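Sulfate adenylyltransferase (Allochromatium vinosum, PDB 4DNX) catalyses the transfer of the adenylyl group of ATP to sulfate, giving adenosine 5'-phosphosulfate and diphosphate. Local coordinates at residues K194-Q199 with E217-D222; A289-I294 with A324-R329. All coordinates share one frame; numbering follows the deposited sequence.

Along the chain the two contacts come in series: the loop of contact 1 is complete before that of contact 2 begins, so the two neither nest nor cross. Contact 1 brings the end of helix 206-219 and the turn after it back to the start of strand 195-200, closing the loop just before the chain enters strand 223-230. After strand 260-266 and helix 274-287, contact 2 pairs strand 291-294 with strand 326-329, closing a loop that contains helix 309-316. Strands 195-200 and 291-294 are neighbours in the five-stranded parallel sheet of the Rossmann-like ATP-sulfurylase region, and the contact centres lie about 8 Å apart. Ile195 N and Thr290 OG1, 2.8 Å apart, join the two contacts directly.

Contact 1 (K194-Q199 with E217-D222); sequences KIVAFQ and EAVEAD
Val196 and Val219 meet obliquely through their CG2 methyls, 3.9 Å apart, and the same Val196 methyl lies 3.7 Å from Ala221 CB. With Val196 CG1 anti to the backbone N (chi1 171°), CG2 lies anti to the carbonyl carbon and meets both partners. Lys194 runs extended alongside the turn that follows the helix, its CD 3.4 Å from Val219 O; its NZ and Glu220 OE2 carry opposite charges but stay beyond salt-bridge distance. Glu220, with positive phi, is the first residue to leave helical angles, in a Schellman motif; the chain turns there, and Asp222 meets Lys194 with two hydrogen bonds. Asp222 N donates to Lys194 O (2.9 Å), while Lys194 N reaches Asp222 OD2 (3.1 Å) on the anti side of the carboxylate, 26° out of its plane. OD2 also accepts a bond from Gln193 N, which helps fix the carboxylate's rotation. An alanine in place of Asp222 would lack the carboxylate and would likely leave the backbone N-H groups of Gln193 and Lys194 without that acceptor. The contact lies within the beta-alpha-beta unit of strand 195-200, helix 206-219 and strand 223-230; Val196 also packs on Ala215 and Met216 of the helix and on Ile293 of strand 291-294.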
loop_
_atom_site.group_PDB
_atom_site.type_symbol
_atom_site.label_atom_id
_atom_site.label_comp_id
_atom_site.label_asym_id
_atom_site.label_seq_id
_atom_site.Cartn_x
_atom_site.Cartn_y
_atom_site.Cartn_z
ATOM N N LYS A 194 9.656 -15.209 -14.157
ATOM C CA LYS A 194 10.872 -15.306 -13.357
ATOM C C LYS A 194 11.124 -13.914 -12.807
ATOM O O LYS A 194 10.991 -12.899 -13.519
ATOM C CB LYS A 194 12.049 -15.823 -14.185
ATOM C CG LYS A 194 11.892 -17.321 -14.479
ATOM C CD LYS A 194 12.985 -17.813 -15.393
ATOM C CE LYS A 194 12.891 -19.339 -15.538
ATOM N NZ LYS A 194 13.703 -19.841 -16.688
ATOM N N ILE A 195 11.431 -13.853 -11.519
ATOM C CA ILE A 195 11.497 -12.558 -10.815
ATOM C C ILE A 195 12.710 -12.559 -9.885
ATOM O O ILE A 195 12.822 -13.451 -9.023
ATOM C CB ILE A 195 10.200 -12.332 -9.929
ATOM C CG1 ILE A 195 8.919 -12.461 -10.795
ATOM C CG2 ILE A 195 10.263 -10.983 -9.223
ATOM C CD1 ILE A 195 8.359 -13.876 -10.848
ATOM N N VAL A 196 13.628 -11.592 -10.066
ATOM C CA VAL A 196 14.796 -11.449 -9.161
ATOM C C VAL A 196 14.433 -10.515 -8.012
ATOM O O VAL A 196 13.769 -9.508 -8.242
ATOM C CB VAL A 196 15.961 -10.814 -9.953
ATOM C CG1 VAL A 196 17.141 -10.427 -9.013
ATOM C CG2 VAL A 196 16.421 -11.751 -11.086
ATOM N N ALA A 197 14.832 -10.819 -6.768
ATOM C CA ALA A 197 14.602 -9.872 -5.662
ATOM C C ALA A 197 15.958 -9.299 -5.236
ATOM O O ALA A 197 16.987 -10.054 -5.218
ATOM C CB ALA A 197 13.950 -10.628 -4.457
ATOM N N PHE A 198 15.971 -8.009 -4.911
ATOM C CA PHE A 198 17.178 -7.307 -4.466
ATOM C C PHE A 198 16.823 -6.455 -3.262
ATOM O O PHE A 198 15.954 -5.611 -3.374
ATOM C CB PHE A 198 17.735 -6.391 -5.601
ATOM C CG PHE A 198 18.959 -5.579 -5.186
ATOM C CD1 PHE A 198 20.188 -6.219 -5.006
ATOM C CD2 PHE A 198 18.857 -4.194 -4.959
ATOM C CE1 PHE A 198 21.333 -5.463 -4.616
ATOM C CE2 PHE A 198 20.025 -3.438 -4.576
ATOM C CZ PHE A 198 21.197 -4.087 -4.421
ATOM N N GLN A 199 17.550 -6.634 -2.145
ATOM C CA GLN A 199 17.317 -5.839 -0.929
ATOM C C GLN A 199 18.217 -4.595 -0.914
ATOM O O GLN A 199 19.412 -4.687 -1.214
ATOM C CB GLN A 199 17.642 -6.694 0.325
ATOM C CG GLN A 199 17.502 -5.922 1.633
ATOM C CD GLN A 199 17.536 -6.821 2.867
ATOM O OE1 GLN A 199 16.990 -7.926 2.861
ATOM N NE2 GLN A 199 18.201 -6.347 3.930
ATOM N N GLU A 217 19.572 -10.833 -16.565
ATOM C CA GLU A 217 19.993 -11.446 -17.844
ATOM C C GLU A 217 20.411 -12.893 -17.619
ATOM O O GLU A 217 20.134 -13.774 -18.446
ATOM C CB GLU A 217 21.144 -10.658 -18.474
ATOM C CG GLU A 217 21.558 -11.175 -19.872
ATOM C CD GLU A 217 22.762 -10.444 -20.470
ATOM O OE1 GLU A 217 22.829 -9.198 -20.338
ATOM O OE2 GLU A 217 23.633 -11.116 -21.088
ATOM N N ALA A 218 21.042 -13.160 -16.477
ATOM C CA ALA A 218 21.616 -14.499 -16.228
ATOM C C ALA A 218 20.537 -15.568 -16.068
ATOM O O ALA A 218 20.714 -16.713 -16.485
ATOM C CB ALA A 218 22.535 -14.474 -14.996
ATOM N N VAL A 219 19.430 -15.193 -15.438
ATOM C CA VAL A 219 18.377 -16.152 -15.103
ATOM C C VAL A 219 17.144 -15.977 -15.996
ATOM O O VAL A 219 16.115 -16.643 -15.773
ATOM C CB VAL A 219 18.013 -16.088 -13.585
ATOM C CG1 VAL A 219 19.291 -16.035 -12.727
ATOM C CG2 VAL A 219 17.092 -14.884 -13.268
ATOM N N GLU A 220 17.280 -15.115 -17.009
ATOM C CA GLU A 220 16.213 -14.726 -17.952
ATOM C C GLU A 220 14.964 -14.206 -17.235
ATOM O O GLU A 220 13.841 -14.606 -17.563
ATOM C CB GLU A 220 15.868 -15.895 -18.891
ATOM C CG GLU A 220 16.920 -16.134 -19.970
ATOM C CD GLU A 220 16.896 -17.563 -20.542
ATOM O OE1 GLU A 220 17.855 -17.924 -21.254
ATOM O OE2 GLU A 220 15.928 -18.325 -20.291
ATOM N N ALA A 221 15.168 -13.333 -16.246
ATOM C CA ALA A 221 14.048 -12.774 -15.479
ATOM C C ALA A 221 13.232 -11.746 -16.263
ATOM O O ALA A 221 13.735 -11.000 -17.137
ATOM C CB ALA A 221 14.534 -12.143 -14.199
ATOM N N ASP A 222 11.954 -11.682 -15.922
ATOM C CA ASP A 222 11.047 -10.711 -16.493
ATOM C C ASP A 222 11.016 -9.413 -15.692
ATOM O O ASP A 222 10.580 -8.362 -16.196
ATOM C CB ASP A 222 9.650 -11.339 -16.457
ATOM C CG ASP A 222 9.538 -12.554 -17.348
ATOM O OD1 ASP A 222 9.851 -12.437 -18.552
ATOM O OD2 ASP A 222 9.189 -13.633 -16.818
#

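Contact 2 (A289-I294 with A324-R329); sequences ATHFII and AIEIFR
The imidazole of His291 and the carboxylate of Glu326 run alongside each other from the same face of the sheet, their planes 50° apart, and His291 CD2 comes 3.7 Å from Glu326 CB. At the edge of the imidazole and in its plane, water 2 is 2.9 Å from NE2 and bonds weakly to Glu326 OE2; ND1 is hydrogen-bonded to Thr290 OG1, so both ring nitrogens have partners. These residues belong to parallel strands 291-294 and 326-329, joined through helix 309-316 as a beta-alpha-beta unit at one border of the Rossmann-like sheet. On the same face, Phe328 runs beside Ile293 and touches Ala215 and Ala218 of helix 206-219. On the other face Ile327 CD1 sits at the edge of the Phe292 ring, near its plane, 4.1 Å from CD2, and also reaches Ile294 CD1 (3.8 Å). With CG1 anti to the backbone N, Ile325 carries CD1 to within 3.8 Å of Phe292 CB. Helices 274-287 and 309-316 pack on this side. Among the four backbone bonds, Phe292 N to Glu326 O is bent to 144° at the hydrogen, whereas Ile294 N to Phe328 O is nearly straight at 173°.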
loop_
_atom_site.group_PDB
_atom_site.type_symbol
_atom_site.label_atom_id
_atom_site.label_comp_id
_atom_site.label_asym_id
_atom_site.label_seq_id
_atom_site.Cartn_x
_atom_site.Cartn_y
_atom_site.Cartn_z
ATOM N N ALA A 289 9.157 -14.187 -5.449
ATOM C CA ALA A 289 10.422 -14.114 -6.198
ATOM C C ALA A 289 10.940 -15.517 -6.474
ATOM O O ALA A 289 10.797 -16.423 -5.621
ATOM C CB ALA A 289 11.470 -13.301 -5.442
ATOM N N THR A 290 11.547 -15.694 -7.650
ATOM C CA THR A 290 12.121 -16.968 -8.038
ATOM C C THR A 290 13.636 -17.021 -7.812
ATOM O O THR A 290 14.222 -18.123 -7.790
ATOM C CB THR A 290 11.795 -17.328 -9.527
ATOM O OG1 THR A 290 12.288 -16.302 -10.386
ATOM C CG2 THR A 290 10.308 -17.493 -9.781
ATOM N N HIS A 291 14.265 -15.846 -7.705
ATOM C CA HIS A 291 15.714 -15.698 -7.563
ATOM C C HIS A 291 15.994 -14.590 -6.547
ATOM O O HIS A 291 15.259 -13.611 -6.490
ATOM C CB HIS A 291 16.327 -15.353 -8.923
ATOM C CG HIS A 291 16.219 -16.472 -9.904
ATOM N ND1 HIS A 291 15.072 -16.717 -10.640
ATOM C CD2 HIS A 291 17.094 -17.448 -10.240
ATOM C CE1 HIS A 291 15.247 -17.788 -11.388
ATOM N NE2 HIS A 291 16.466 -18.252 -11.166
ATOM N N PHE A 292 17.061 -14.718 -5.779
ATOM C CA PHE A 292 17.414 -13.749 -4.772
ATOM C C PHE A 292 18.904 -13.476 -4.854
ATOM O O PHE A 292 19.696 -14.420 -4.882
ATOM C CB PHE A 292 17.077 -14.303 -3.365
ATOM C CG PHE A 292 17.520 -13.404 -2.234
ATOM C CD1 PHE A 292 17.269 -12.044 -2.260
ATOM C CD2 PHE A 292 18.130 -13.957 -1.107
ATOM C CE1 PHE A 292 17.669 -11.193 -1.184
ATOM C CE2 PHE A 292 18.529 -13.148 -0.054
ATOM C CZ PHE A 292 18.298 -11.772 -0.081
ATOM N N ILE A 293 19.280 -12.204 -4.932
ATOM C CA ILE A 293 20.703 -11.832 -5.082
ATOM C C ILE A 293 21.357 -11.798 -3.685
ATOM O O ILE A 293 20.897 -11.068 -2.779
ATOM C CB ILE A 293 20.835 -10.436 -5.691
ATOM C CG1 ILE A 293 20.373 -10.445 -7.145
ATOM C CG2 ILE A 293 22.313 -9.901 -5.633
ATOM C CD1 ILE A 293 20.293 -9.043 -7.776
ATOM N N ILE A 294 22.458 -12.525 -3.555
ATOM C CA ILE A 294 23.281 -12.534 -2.319
ATOM C C ILE A 294 24.718 -12.271 -2.767
ATOM O O ILE A 294 25.293 -13.050 -3.503
ATOM C CB ILE A 294 23.205 -13.917 -1.608
ATOM C CG1 ILE A 294 21.752 -14.198 -1.200
ATOM C CG2 ILE A 294 24.228 -14.030 -0.371
ATOM C CD1 ILE A 294 21.549 -15.396 -0.292
ATOM N N ALA A 324 12.408 -23.430 -2.868
ATOM C CA ALA A 324 12.427 -23.466 -4.311
ATOM C C ALA A 324 13.116 -22.263 -4.922
ATOM O O ALA A 324 13.563 -22.332 -6.061
ATOM C CB ALA A 324 11.014 -23.640 -4.887
ATOM N N ILE A 325 13.175 -21.151 -4.178
ATOM C CA ILE A 325 13.878 -19.938 -4.658
ATOM C C ILE A 325 15.361 -20.252 -4.860
ATOM O O ILE A 325 15.948 -21.049 -4.087
ATOM C CB ILE A 325 13.644 -18.737 -3.709
ATOM C CG1 ILE A 325 14.187 -17.419 -4.303
ATOM C CG2 ILE A 325 14.211 -19.002 -2.271
ATOM C CD1 ILE A 325 13.698 -16.105 -3.555
ATOM N N GLU A 326 15.959 -19.654 -5.895
ATOM C CA GLU A 326 17.369 -19.907 -6.239
ATOM C C GLU A 326 18.197 -18.668 -5.898
ATOM O O GLU A 326 17.675 -17.568 -5.907
ATOM C CB GLU A 326 17.503 -20.200 -7.734
ATOM C CG GLU A 326 16.884 -21.523 -8.148
ATOM C CD GLU A 326 17.037 -21.775 -9.630
ATOM O OE1 GLU A 326 16.006 -22.040 -10.301
ATOM O OE2 GLU A 326 18.188 -21.685 -10.129
ATOM N N ILE A 327 19.485 -18.859 -5.602
ATOM C CA ILE A 327 20.338 -17.737 -5.249
ATOM C C ILE A 327 21.140 -17.335 -6.478
ATOM O O ILE A 327 21.715 -18.203 -7.145
ATOM C CB ILE A 327 21.312 -18.102 -4.098
ATOM C CG1 ILE A 327 20.532 -18.521 -2.817
ATOM C CG2 ILE A 327 22.296 -16.916 -3.815
ATOM C CD1 ILE A 327 19.342 -17.625 -2.426
ATOM N N PHE A 328 21.171 -16.035 -6.762
ATOM C CA PHE A 328 22.124 -15.479 -7.694
ATOM C C PHE A 328 23.322 -15.001 -6.867
ATOM O O PHE A 328 23.165 -14.114 -6.020
ATOM C CB PHE A 328 21.551 -14.278 -8.458
ATOM C CG PHE A 328 22.562 -13.683 -9.432
ATOM C CD1 PHE A 328 23.350 -12.596 -9.080
ATOM C CD2 PHE A 328 22.747 -14.279 -10.672
ATOM C CE1 PHE A 328 24.322 -12.082 -10.007
ATOM C CE2 PHE A 328 23.698 -13.762 -11.592
ATOM C CZ PHE A 328 24.474 -12.674 -11.239
ATOM N N ARG A 329 24.483 -15.601 -7.106
ATOM C CA ARG A 329 25.665 -15.341 -6.276
ATOM C C ARG A 329 26.429 -14.171 -6.874
ATOM O O ARG A 329 27.051 -14.312 -7.931
ATOM C CB ARG A 329 26.550 -16.592 -6.213
ATOM C CG ARG A 329 25.939 -17.702 -5.392
ATOM C CD ARG A 329 26.808 -18.982 -5.411
ATOM N NE ARG A 329 26.228 -19.968 -4.495
ATOM C CZ ARG A 329 26.870 -21.037 -4.029
ATOM N NH1 ARG A 329 28.116 -21.298 -4.406
ATOM N NH2 ARG A 329 26.248 -21.861 -3.203
HETATM O O HOH W 1 13.382 -20.572 -8.536
HETATM O O HOH W 2 17.218 -20.518 -12.818
#